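Local coordinates for protein Apc35852 (Geobacillus stearothermophilus, PDB 1U9C) that is of unknown function but belongs to the DJ-1/PfpI family, whose relatives include chaperones and cysteine proteases, at residues Arg7-Val12 with His88-Ile93. Numbering follows the deposited sequence.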
loop_
_atom_site.group_PDB
_atom_site.type_symbol
_atom_site.label_atom_id
_atom_site.label_comp_id
_atom_site.label_asym_id
_atom_site.label_seq_id
_atom_site.Cartn_x
_atom_site.Cartn_y
_atom_site.Cartn_z
ATOM N N ARG A 7 -3.932 7.188 -14.841
ATOM C CA ARG A 7 -4.229 7.820 -13.564
ATOM C C ARG A 7 -4.030 6.805 -12.469
ATOM O O ARG A 7 -4.510 5.680 -12.517
ATOM C CB ARG A 7 -5.651 8.345 -13.504
ATOM C CG ARG A 7 -6.077 9.371 -14.571
ATOM C CD ARG A 7 -7.432 9.990 -14.323
ATOM N NE ARG A 7 -7.465 10.811 -13.102
ATOM C CZ ARG A 7 -8.447 10.858 -12.181
ATOM N NH1 ARG A 7 -9.541 10.101 -12.225
ATOM N NH2 ARG A 7 -8.299 11.687 -11.151
ATOM N N VAL A 8 -3.315 7.209 -11.441
ATOM C CA VAL A 8 -2.974 6.371 -10.285
ATOM C C VAL A 8 -3.528 7.011 -9.016
ATOM O O VAL A 8 -3.287 8.182 -8.752
ATOM C CB VAL A 8 -1.455 6.117 -10.133
ATOM C CG1 VAL A 8 -1.159 5.257 -8.964
ATOM C CG2 VAL A 8 -0.895 5.511 -11.399
ATOM N N LEU A 9 -4.238 6.216 -8.230
ATOM C CA LEU A 9 -4.724 6.632 -6.911
ATOM C C LEU A 9 -3.761 6.079 -5.860
ATOM O O LEU A 9 -3.553 4.871 -5.798
ATOM C CB LEU A 9 -6.120 6.060 -6.661
ATOM C CG LEU A 9 -6.705 6.313 -5.275
ATOM C CD1 LEU A 9 -6.939 7.788 -5.033
ATOM C CD2 LEU A 9 -7.983 5.501 -5.116
ATOM N N MET A 10 -3.174 6.941 -5.037
ATOM C CA MET A 10 -2.339 6.482 -3.917
ATOM C C MET A 10 -3.041 6.715 -2.607
ATOM O O MET A 10 -3.623 7.812 -2.470
ATOM C CB MET A 10 -0.997 7.205 -3.927
ATOM C CG MET A 10 -0.211 6.948 -5.229
ATOM S SD MET A 10 1.479 7.612 -5.222
ATOM C CE MET A 10 2.301 6.418 -4.181
ATOM N N VAL A 11 -3.078 5.724 -1.723
ATOM C CA VAL A 11 -3.805 5.884 -0.462
ATOM C C VAL A 11 -2.875 5.532 0.671
ATOM O O VAL A 11 -2.292 4.460 0.719
ATOM C CB VAL A 11 -5.058 4.993 -0.418
ATOM C CG1 VAL A 11 -5.860 5.307 0.842
ATOM C CG2 VAL A 11 -5.947 5.173 -1.629
ATOM N N VAL A 12 -2.735 6.469 1.621
ATOM C CA VAL A 12 -1.877 6.295 2.774
ATOM C C VAL A 12 -2.654 6.421 4.103
ATOM O O VAL A 12 -3.741 6.954 4.207
ATOM C CB VAL A 12 -0.687 7.294 2.749
ATOM C CG1 VAL A 12 0.111 7.094 1.489
ATOM C CG2 VAL A 12 -1.167 8.760 2.880
ATOM N N HIS A 88 -13.698 4.799 -8.976
ATOM C CA HIS A 88 -13.709 4.832 -10.415
ATOM C C HIS A 88 -12.885 6.006 -10.910
ATOM O O HIS A 88 -12.593 6.956 -10.151
ATOM C CB HIS A 88 -15.159 4.900 -10.905
ATOM C CG HIS A 88 -15.945 3.675 -10.540
ATOM N ND1 HIS A 88 -16.818 3.628 -9.476
ATOM C CD2 HIS A 88 -15.913 2.425 -11.058
ATOM C CE1 HIS A 88 -17.341 2.411 -9.393
ATOM N NE2 HIS A 88 -16.800 1.662 -10.341
ATOM N N GLY A 89 -12.399 5.884 -12.144
ATOM C CA GLY A 89 -11.602 6.921 -12.798
ATOM C C GLY A 89 -10.095 6.727 -12.738
ATOM O O GLY A 89 -9.359 7.567 -13.240
ATOM N N PHE A 90 -9.616 5.635 -12.146
ATOM C CA PHE A 90 -8.191 5.351 -11.999
ATOM C C PHE A 90 -7.831 4.015 -12.597
ATOM O O PHE A 90 -8.560 3.059 -12.429
ATOM C CB PHE A 90 -7.815 5.348 -10.531
ATOM C CG PHE A 90 -7.978 6.672 -9.896
ATOM C CD1 PHE A 90 -7.031 7.652 -10.044
ATOM C CD2 PHE A 90 -9.135 6.956 -9.159
ATOM C CE1 PHE A 90 -7.228 8.909 -9.531
ATOM C CE2 PHE A 90 -9.327 8.209 -8.608
ATOM C CZ PHE A 90 -8.365 9.180 -8.789
ATOM N N ASP A 91 -6.660 3.923 -13.200
ATOM C CA ASP A 91 -6.129 2.709 -13.800
ATOM C C ASP A 91 -5.459 1.806 -12.799
ATOM O O ASP A 91 -5.350 0.619 -12.996
ATOM C CB ASP A 91 -5.176 3.102 -14.893
ATOM C CG ASP A 91 -5.833 3.980 -15.879
ATOM O OD1 ASP A 91 -6.544 3.438 -16.778
ATOM O OD2 ASP A 91 -5.723 5.225 -15.909
ATOM N N ALA A 92 -4.984 2.377 -11.686
ATOM C CA ALA A 92 -4.260 1.637 -10.649
ATOM C C ALA A 92 -4.496 2.279 -9.278
ATOM O O ALA A 92 -4.635 3.529 -9.212
ATOM C CB ALA A 92 -2.751 1.536 -10.903
ATOM N N ILE A 93 -4.437 1.470 -8.231
ATOM C CA ILE A 93 -4.384 1.995 -6.835
ATOM C C ILE A 93 -3.108 1.423 -6.265
ATOM O O ILE A 93 -2.717 0.267 -6.493
ATOM C CB ILE A 93 -5.656 1.567 -6.046
ATOM C CG1 ILE A 93 -5.619 2.203 -4.656
ATOM C CG2 ILE A 93 -5.823 0.076 -5.933
ATOM C CD1 ILE A 93 -6.951 1.951 -3.896
HETATM O O HOH W 1 -12.135 9.458 -10.195
#
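V8 and A92, then L9 and I93, pair in parallel register where strand 92-95 starts alongside strand 7-12, with L9 N giving a nearly straight bond (173°) to A92 O at 2.9 Å. Just before the pairing, R7 O takes the amide of D91 and, weakly, that of A92, while D91 turns its carboxylate back so that OD2, through its anti lone pair, receives R7 N at 2.9 Å. The ring of F90 lies sandwiched between two side chains of strand 7-12. L9 CB sits over one face, 3.9 Å from the ring centroid; the R7 guanidinium covers the opposite face off-centre in a cation-pi contact, its plane tilted 31° from the ring. A bend at chi3 (65°) folds the arginine back over F90 and brings NH1 within 2.7 Å of G89 O, which it meets from above the carbonyl plane. NE, meanwhile, forms a salt bridge with D44 of the neighbouring strand 44-49. Shortening R7 to an alanine is likely to leave G89 O and the D44 carboxylate without this partner and to take the guanidinium off one face of the F90 ring. Deeper in, L9 CD2 meets I93 CD1 at 3.9 Å, the two side chains lying side by side and pointing the same way; I93 also packs on F118 of helix 109-120, which touches F90 as well. The contact thus joins two central strands of the Rossmann-like sheet of the DJ-1/PfpI fold: polar bonds tie the segment leading into strand 92-95 to the start of strand 7-12, and the guanidinium meets a carboxylate, a carbonyl and an aromatic face, which together are likely to balance its charge.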